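Bd0816 (Bdellovibrio bacteriovorus HD100, PDB 5CER) probably acts as a serine-type D-Ala-D-Ala carboxypeptidase of the peptidase S13 family, cleaving the terminal D-alanine from peptidoglycan stem peptides. Local coordinates at residues Ile149-Ala152 / Met153-Lys156; Leu295-Ala298 / Asn299-Asp303; Ile206-Arg209 / Met210-Ser214. The protein carries 2 engineered substitutions. All coordinates share one frame; numbering follows the deposited sequence.

Contact 1 of 3, residues Ile149-Ala152 / Met153-Lys156; sequences INRA and MYSK
R151 and Y154 run alongside one another and point the same way, but their flat ends do not stack: the guanidinium and ring planes stand 48° apart. The nearest approach is from NH1 of R151 to CD1 of Y154, at 3.7 Å. With CZ of R151 lying 5.2 Å from the centroid of the Y154 ring, any cation-pi attraction is weak at most. Bends at the second and third torsions fold the arginine back along the tyrosine, where its NH2 makes a weak hydrogen bond to the carbonyl of P172.

I149 approaches the same tyrosine nearer its root. Its branch methyl CG2 sits 3.6 Å from CB of Y154, and that methyl also lies above one face of the R151 guanidinium, displaced toward the rim. The far end of Y154 is fixed by a hydrogen bond from OH to the carbonyl of L169, while Y85 of helix 81-93 meets its ring.

N150 supplies the side-chain hydrogen bond of the contact. Its CG stands anti to the backbone N (chi1 -175°), which swings the amide over the first turn, and OD1 accepts from N of M153 at 2.9 Å. The donor lies 41° above the carbonyl plane, not on a lone pair. CG of M153 also lies 3.6 Å from OD1 of N150. The carbonyl O of N150 receives N of Y154 at 2.9 Å, beginning the helical bonding. The I149-Y154 contact, between the residue before the N-cap and the fourth after it, is a hydrophobic staple; with the N150 side-chain cap it opens helix 151-163.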
loop_
_atom_site.group_PDB
_atom_site.type_symbol
_atom_site.label_atom_id
_atom_site.label_comp_id
_atom_site.label_asym_id
_atom_site.label_seq_id
_atom_site.Cartn_x
_atom_site.Cartn_y
_atom_site.Cartn_z
ATOM N N ILE A 149 9.939 -4.639 -25.618
ATOM C CA ILE A 149 9.811 -4.999 -24.217
ATOM C C ILE A 149 10.983 -4.402 -23.400
ATOM O O ILE A 149 12.141 -4.469 -23.828
ATOM C CB ILE A 149 9.702 -6.530 -24.020
ATOM C CG1 ILE A 149 8.374 -7.012 -24.598
ATOM C CG2 ILE A 149 9.798 -6.906 -22.525
ATOM C CD1 ILE A 149 8.134 -8.491 -24.484
ATOM N N ASN A 150 10.669 -3.842 -22.220
ATOM C CA ASN A 150 11.687 -3.403 -21.268
ATOM C C ASN A 150 12.383 -4.637 -20.729
ATOM O O ASN A 150 11.810 -5.379 -19.921
ATOM C CB ASN A 150 11.026 -2.608 -20.145
ATOM C CG ASN A 150 12.015 -1.999 -19.166
ATOM O OD1 ASN A 150 12.895 -2.682 -18.597
ATOM N ND2 ASN A 150 11.835 -0.726 -18.907
ATOM N N ARG A 151 13.607 -4.861 -21.198
ATOM C CA ARG A 151 14.392 -6.054 -20.797
ATOM C C ARG A 151 14.592 -6.225 -19.288
ATOM O O ARG A 151 14.380 -7.328 -18.761
ATOM C CB ARG A 151 15.759 -6.115 -21.530
ATOM C CG ARG A 151 15.735 -6.818 -22.892
ATOM C CD ARG A 151 15.026 -8.178 -22.811
ATOM N NE ARG A 151 13.912 -8.332 -23.737
ATOM C CZ ARG A 151 12.995 -9.314 -23.673
ATOM N NH1 ARG A 151 13.025 -10.240 -22.707
ATOM N NH2 ARG A 151 12.023 -9.376 -24.598
ATOM N N ALA A 152 14.944 -5.137 -18.604
ATOM C CA ALA A 152 15.171 -5.188 -17.158
ATOM C C ALA A 152 13.888 -5.537 -16.385
ATOM O O ALA A 152 13.917 -6.388 -15.477
ATOM C CB ALA A 152 15.786 -3.894 -16.664
ATOM N N MET A 153 12.765 -4.913 -16.755
ATOM C CA MET A 153 11.492 -5.186 -16.098
ATOM C C MET A 153 10.943 -6.547 -16.364
ATOM O O MET A 153 10.478 -7.211 -15.436
ATOM C CB MET A 153 10.465 -4.119 -16.417
ATOM C CG MET A 153 10.856 -2.885 -15.696
ATOM S SD MET A 153 9.736 -1.566 -15.451
ATOM C CE MET A 153 8.698 -2.335 -14.198
ATOM N N TYR A 154 10.969 -6.970 -17.620
ATOM C CA TYR A 154 10.556 -8.339 -17.950
ATOM C C TYR A 154 11.356 -9.381 -17.122
ATOM O O TYR A 154 10.818 -10.356 -16.612
ATOM C CB TYR A 154 10.723 -8.621 -19.447
ATOM C CG TYR A 154 10.190 -9.990 -19.830
ATOM C CD1 TYR A 154 10.986 -11.133 -19.696
ATOM C CD2 TYR A 154 8.895 -10.141 -20.315
ATOM C CE1 TYR A 154 10.494 -12.385 -20.008
ATOM C CE2 TYR A 154 8.392 -11.398 -20.600
ATOM C CZ TYR A 154 9.190 -12.518 -20.455
ATOM O OH TYR A 154 8.692 -13.740 -20.757
ATOM N N SER A 155 12.640 -9.118 -16.978
ATOM C CA SER A 155 13.528 -10.030 -16.261
ATOM C C SER A 155 13.254 -10.081 -14.726
ATOM O O SER A 155 13.324 -11.158 -14.118
ATOM C CB SER A 155 14.983 -9.641 -16.543
ATOM O OG SER A 155 15.836 -10.688 -16.162
ATOM N N LYS A 156 12.964 -8.923 -14.135
ATOM C CA LYS A 156 12.525 -8.871 -12.747
ATOM C C LYS A 156 11.220 -9.649 -12.552
ATOM O O LYS A 156 11.112 -10.481 -11.630
ATOM C CB LYS A 156 12.319 -7.442 -12.262
ATOM C CG LYS A 156 13.596 -6.685 -11.944
ATOM C CD LYS A 156 13.307 -5.398 -11.152
ATOM C CE LYS A 156 14.388 -4.329 -11.359
ATOM N NZ LYS A 156 14.203 -3.588 -12.665
#

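Contact 2 of 3, residues Leu295-Ala298 / Asn299-Asp303; sequences LSVA and NKDSD
V297 lays its CG1 methyl across the base of the K300 side chain, 4.0 Å from CB of K300, the two chains slanting past each other. This is loose apolar contact with the aliphatic part of the lysine, whose NZ goes on to a salt bridge with E381. The tighter link is polar and uses D301. Its CG is anti to its own carbonyl carbon (chi1 -74°), which turns the carboxylate back toward the preceding strand, and OD2 of D301 accepts from N of V297 at 2.8 Å. The donor meets OD2 on the anti side, 19° out of the carboxylate plane. OD2 also passes 3.5 Å from CA of S296. In return N of D301 donates to O of V297 at 3.1 Å, lying in the carbonyl plane, so one residue grips both polar backbone atoms of another.

The chain reverses between these bonds just after the short, weakly bonded strand 296-297, at the edge of the antiparallel sheet of the penicillin-binding fold, beside strand 317-324. N299 sits at the corner with a positive phi of 73°, the value of a classic gamma turn, and N of K300 reaches O of A298 at 2.8 Å, a weak bond. The bond from D301 N back to V297 O encloses this small turn in a wider one of five residues.

D301 is buried, and its charge is shared out. OD2 has K208 NZ as a salt-bridge partner besides the V297 amide, while OD1 is bonded to the hydroxyl of Y384. The nearby lysine would be expected to favour the ionised carboxylate.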
loop_
_atom_site.group_PDB
_atom_site.type_symbol
_atom_site.label_atom_id
_atom_site.label_comp_id
_atom_site.label_asym_id
_atom_site.label_seq_id
_atom_site.Cartn_x
_atom_site.Cartn_y
_atom_site.Cartn_z
ATOM N N LEU A 295 -5.253 -9.460 3.399
ATOM C CA LEU A 295 -4.686 -8.262 3.998
ATOM C C LEU A 295 -3.250 -8.527 4.376
ATOM O O LEU A 295 -2.851 -9.669 4.657
ATOM C CB LEU A 295 -5.499 -7.862 5.233
ATOM C CG LEU A 295 -6.973 -7.531 5.052
ATOM C CD1 LEU A 295 -7.562 -7.023 6.346
ATOM C CD2 LEU A 295 -7.208 -6.508 3.972
ATOM N N SER A 296 -2.498 -7.463 4.460
ATOM C CA SER A 296 -1.070 -7.493 4.733
ATOM C C SER A 296 -0.755 -7.922 6.159
ATOM O O SER A 296 -1.552 -7.675 7.056
ATOM C CB SER A 296 -0.458 -6.109 4.478
ATOM O OG SER A 296 -0.850 -5.600 3.211
ATOM N N VAL A 297 0.429 -8.509 6.342
ATOM C CA VAL A 297 0.908 -8.926 7.636
ATOM C C VAL A 297 2.096 -8.080 8.010
ATOM O O VAL A 297 3.060 -8.014 7.249
ATOM C CB VAL A 297 1.356 -10.401 7.618
ATOM C CG1 VAL A 297 1.864 -10.824 8.979
ATOM C CG2 VAL A 297 0.178 -11.284 7.198
ATOM N N ALA A 298 2.032 -7.450 9.184
ATOM C CA ALA A 298 3.082 -6.560 9.655
ATOM C C ALA A 298 4.436 -7.222 9.574
ATOM O O ALA A 298 4.629 -8.317 10.077
ATOM C CB ALA A 298 2.817 -6.092 11.067
ATOM N N ASN A 299 5.376 -6.518 8.951
ATOM C CA ASN A 299 6.750 -6.950 8.812
ATOM C C ASN A 299 6.948 -8.087 7.818
ATOM O O ASN A 299 7.891 -8.022 7.029
ATOM C CB ASN A 299 7.398 -7.267 10.167
ATOM C CG ASN A 299 8.864 -7.560 10.069
ATOM O OD1 ASN A 299 9.299 -8.644 10.449
ATOM N ND2 ASN A 299 9.641 -6.624 9.560
ATOM N N LYS A 300 6.098 -9.100 7.845
ATOM C CA LYS A 300 6.291 -10.260 6.981
ATOM C C LYS A 300 5.980 -10.056 5.503
ATOM O O LYS A 300 6.628 -10.687 4.660
ATOM C CB LYS A 300 5.535 -11.469 7.539
ATOM C CG LYS A 300 6.180 -12.042 8.808
ATOM C CD LYS A 300 5.318 -13.163 9.361
ATOM C CE LYS A 300 5.601 -13.495 10.809
ATOM N NZ LYS A 300 6.839 -14.308 10.888
ATOM N N ASP A 301 5.063 -9.152 5.166
ATOM C CA ASP A 301 4.856 -8.789 3.750
ATOM C C ASP A 301 5.732 -7.596 3.360
ATOM O O ASP A 301 5.361 -6.435 3.590
ATOM C CB ASP A 301 3.391 -8.504 3.476
ATOM C CG ASP A 301 2.557 -9.750 3.448
ATOM O OD1 ASP A 301 3.012 -10.735 2.820
ATOM O OD2 ASP A 301 1.475 -9.769 4.119
ATOM N N SER A 302 6.914 -7.898 2.830
ATOM C CA SER A 302 7.916 -6.888 2.471
ATOM C C SER A 302 7.444 -5.932 1.473
ATOM O O SER A 302 7.885 -4.796 1.471
ATOM C CB SER A 302 9.166 -7.498 1.828
ATOM O OG SER A 302 9.645 -8.619 2.534
ATOM N N ASP A 303 6.636 -6.396 0.547
ATOM C CA ASP A 303 6.169 -5.524 -0.509
ATOM C C ASP A 303 4.770 -5.061 -0.101
ATOM O O ASP A 303 3.762 -5.443 -0.696
ATOM C CB ASP A 303 6.169 -6.287 -1.855
ATOM C CG ASP A 303 5.973 -5.379 -3.084
ATOM O OD1 ASP A 303 5.739 -4.173 -2.934
ATOM O OD2 ASP A 303 6.047 -5.923 -4.204
#

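Contact 3 of 3, residues Ile206-Arg209 / Met210-Ser214; sequences ILKR and MNNQS
Over one face of the R209 guanidinium lies the amide of Q213, with NE2 of Q213 3.2 Å above the plane and over its centre. The two planes are 17° apart, which makes this a stack of flat groups; NE2 of Q213 and NH2 of R209 are both donors and form no bond. At the guanidinium edge, in its plane, a water accepts from NH1 of R209 at 3.0 Å and from ND2 of N212 at 2.9 Å, joining the two side chains. A bend at the second torsion (chi2 57°) carries the otherwise extended arginine along the helix to meet Q213. Salt bridges from NE to E115 and from NH1 to D303 help fix its rotation, and Q213 OE1 is held by ND2 of N215.

The K208 side chain passes obliquely over N212, CE of K208 3.6 Å from OD1 of N212, whose hydrogen-bond partner is OG of S296. Elsewhere on the helix L207 runs beside M210, their methyls CD2 of L207 and CE of M210 3.6 Å apart against helices 35-47 and 216-225. Regular bonds, such as N211 N to L207 O at 2.8 Å, continue to Q213.

S214 then leaves helical geometry with positive phi and bonds through OG to NZ of K320. It begins a serine-asparagine-asparagine sequence that probably corresponds to the SxN motif following this helix in penicillin-binding proteins; K320 likewise opens the KTG sequence.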
loop_
_atom_site.group_PDB
_atom_site.type_symbol
_atom_site.label_atom_id
_atom_site.label_comp_id
_atom_site.label_asym_id
_atom_site.label_seq_id
_atom_site.Cartn_x
_atom_site.Cartn_y
_atom_site.Cartn_z
ATOM N N ILE A 206 -5.336 -11.176 -6.128
ATOM C CA ILE A 206 -5.505 -9.827 -6.664
ATOM C C ILE A 206 -5.792 -8.854 -5.477
ATOM O O ILE A 206 -5.266 -7.768 -5.414
ATOM C CB ILE A 206 -6.642 -9.779 -7.690
ATOM C CG1 ILE A 206 -6.249 -10.509 -8.961
ATOM C CG2 ILE A 206 -6.990 -8.317 -8.007
ATOM C CD1 ILE A 206 -7.301 -10.572 -10.052
ATOM N N LEU A 207 -6.623 -9.296 -4.542
ATOM C CA LEU A 207 -6.970 -8.488 -3.397
ATOM C C LEU A 207 -5.754 -8.296 -2.468
ATOM O O LEU A 207 -5.529 -7.180 -1.958
ATOM C CB LEU A 207 -8.166 -9.110 -2.675
ATOM C CG LEU A 207 -9.494 -9.114 -3.480
ATOM C CD1 LEU A 207 -10.519 -10.035 -2.826
ATOM C CD2 LEU A 207 -10.077 -7.727 -3.623
ATOM N N LYS A 208 -5.003 -9.368 -2.238
ATOM C CA LYS A 208 -3.801 -9.300 -1.439
ATOM C C LYS A 208 -2.824 -8.275 -2.017
ATOM O O LYS A 208 -2.255 -7.468 -1.289
ATOM C CB LYS A 208 -3.139 -10.670 -1.348
ATOM C CG LYS A 208 -1.861 -10.684 -0.509
ATOM C CD LYS A 208 -2.160 -10.664 0.985
ATOM C CE LYS A 208 -0.862 -10.627 1.780
ATOM N NZ LYS A 208 -0.973 -10.994 3.215
ATOM N N ARG A 209 -2.675 -8.305 -3.342
ATOM C CA ARG A 209 -1.822 -7.338 -4.030
ATOM C C ARG A 209 -2.334 -5.880 -3.859
ATOM O O ARG A 209 -1.546 -4.980 -3.509
ATOM C CB ARG A 209 -1.726 -7.697 -5.515
ATOM C CG ARG A 209 -0.865 -6.795 -6.368
ATOM C CD ARG A 209 0.529 -6.710 -5.859
ATOM N NE ARG A 209 1.429 -6.192 -6.883
ATOM C CZ ARG A 209 2.732 -5.937 -6.698
ATOM N NH1 ARG A 209 3.315 -6.060 -5.494
ATOM N NH2 ARG A 209 3.447 -5.468 -7.722
ATOM N N MET A 210 -3.639 -5.679 -4.070
ATOM C CA MET A 210 -4.247 -4.382 -3.912
ATOM C C MET A 210 -4.049 -3.820 -2.509
ATOM O O MET A 210 -3.696 -2.657 -2.332
ATOM C CB MET A 210 -5.754 -4.492 -4.187
ATOM C CG MET A 210 -6.586 -3.259 -3.840
ATOM S SD MET A 210 -8.334 -3.596 -4.096
ATOM C CE MET A 210 -8.700 -4.520 -2.578
ATOM N N ASN A 211 -4.349 -4.640 -1.505
ATOM C CA ASN A 211 -4.256 -4.248 -0.115
ATOM C C ASN A 211 -2.822 -4.011 0.344
ATOM O O ASN A 211 -2.568 -3.161 1.197
ATOM C CB ASN A 211 -5.042 -5.272 0.755
ATOM C CG ASN A 211 -6.535 -5.116 0.584
ATOM O OD1 ASN A 211 -7.043 -3.983 0.494
ATOM N ND2 ASN A 211 -7.263 -6.218 0.551
ATOM N N ASN A 212 -1.891 -4.803 -0.161
ATOM C CA ASN A 212 -0.462 -4.595 0.122
ATOM C C ASN A 212 -0.017 -3.213 -0.334
ATOM O O ASN A 212 0.644 -2.480 0.420
ATOM C CB ASN A 212 0.396 -5.667 -0.592
ATOM C CG ASN A 212 0.460 -7.008 0.160
ATOM O OD1 ASN A 212 0.071 -7.126 1.343
ATOM N ND2 ASN A 212 0.977 -8.017 -0.515
ATOM N N GLN A 213 -0.321 -2.908 -1.581
ATOM C CA GLN A 213 0.118 -1.693 -2.214
ATOM C C GLN A 213 -0.765 -0.480 -1.823
ATOM O O GLN A 213 -0.313 0.674 -1.989
ATOM C CB GLN A 213 0.046 -1.807 -3.769
ATOM C CG GLN A 213 0.960 -2.827 -4.390
ATOM C CD GLN A 213 0.917 -2.767 -5.887
ATOM O OE1 GLN A 213 -0.167 -2.763 -6.503
ATOM N NE2 GLN A 213 2.079 -2.728 -6.501
ATOM N N SER A 214 -2.004 -0.734 -1.396
ATOM C CA SER A 214 -3.039 0.276 -1.389
ATOM C C SER A 214 -3.356 0.734 -2.829
ATOM O O SER A 214 -3.450 1.939 -3.091
ATOM C CB SER A 214 -2.689 1.457 -0.456
ATOM O OG SER A 214 -3.865 1.913 0.146
HETATM O O HOH W 1 2.467 -7.088 -2.823
#

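Contacts 2 and 3 form one continuous region: their centres are 11 Å apart, and probable hydrogen bonds join S296 OG to N212 OD1 at 2.6 Å and L295 O to K208 NZ at 2.7 Å. Helix 203-213 is thus tied to the sheet edge at 295-298, next to the strand that carries K320. S214 touches A33, which stands where the SxxK serine would be expected, three residues before K36, and is probably one of the engineered substitutions; contact 3 therefore probably borders the active site. Contact 1 is peripheral: its centre is 22 Å from that of contact 3 and 25 Å from that of contact 2, with nearest atoms about 9 and 10 Å away.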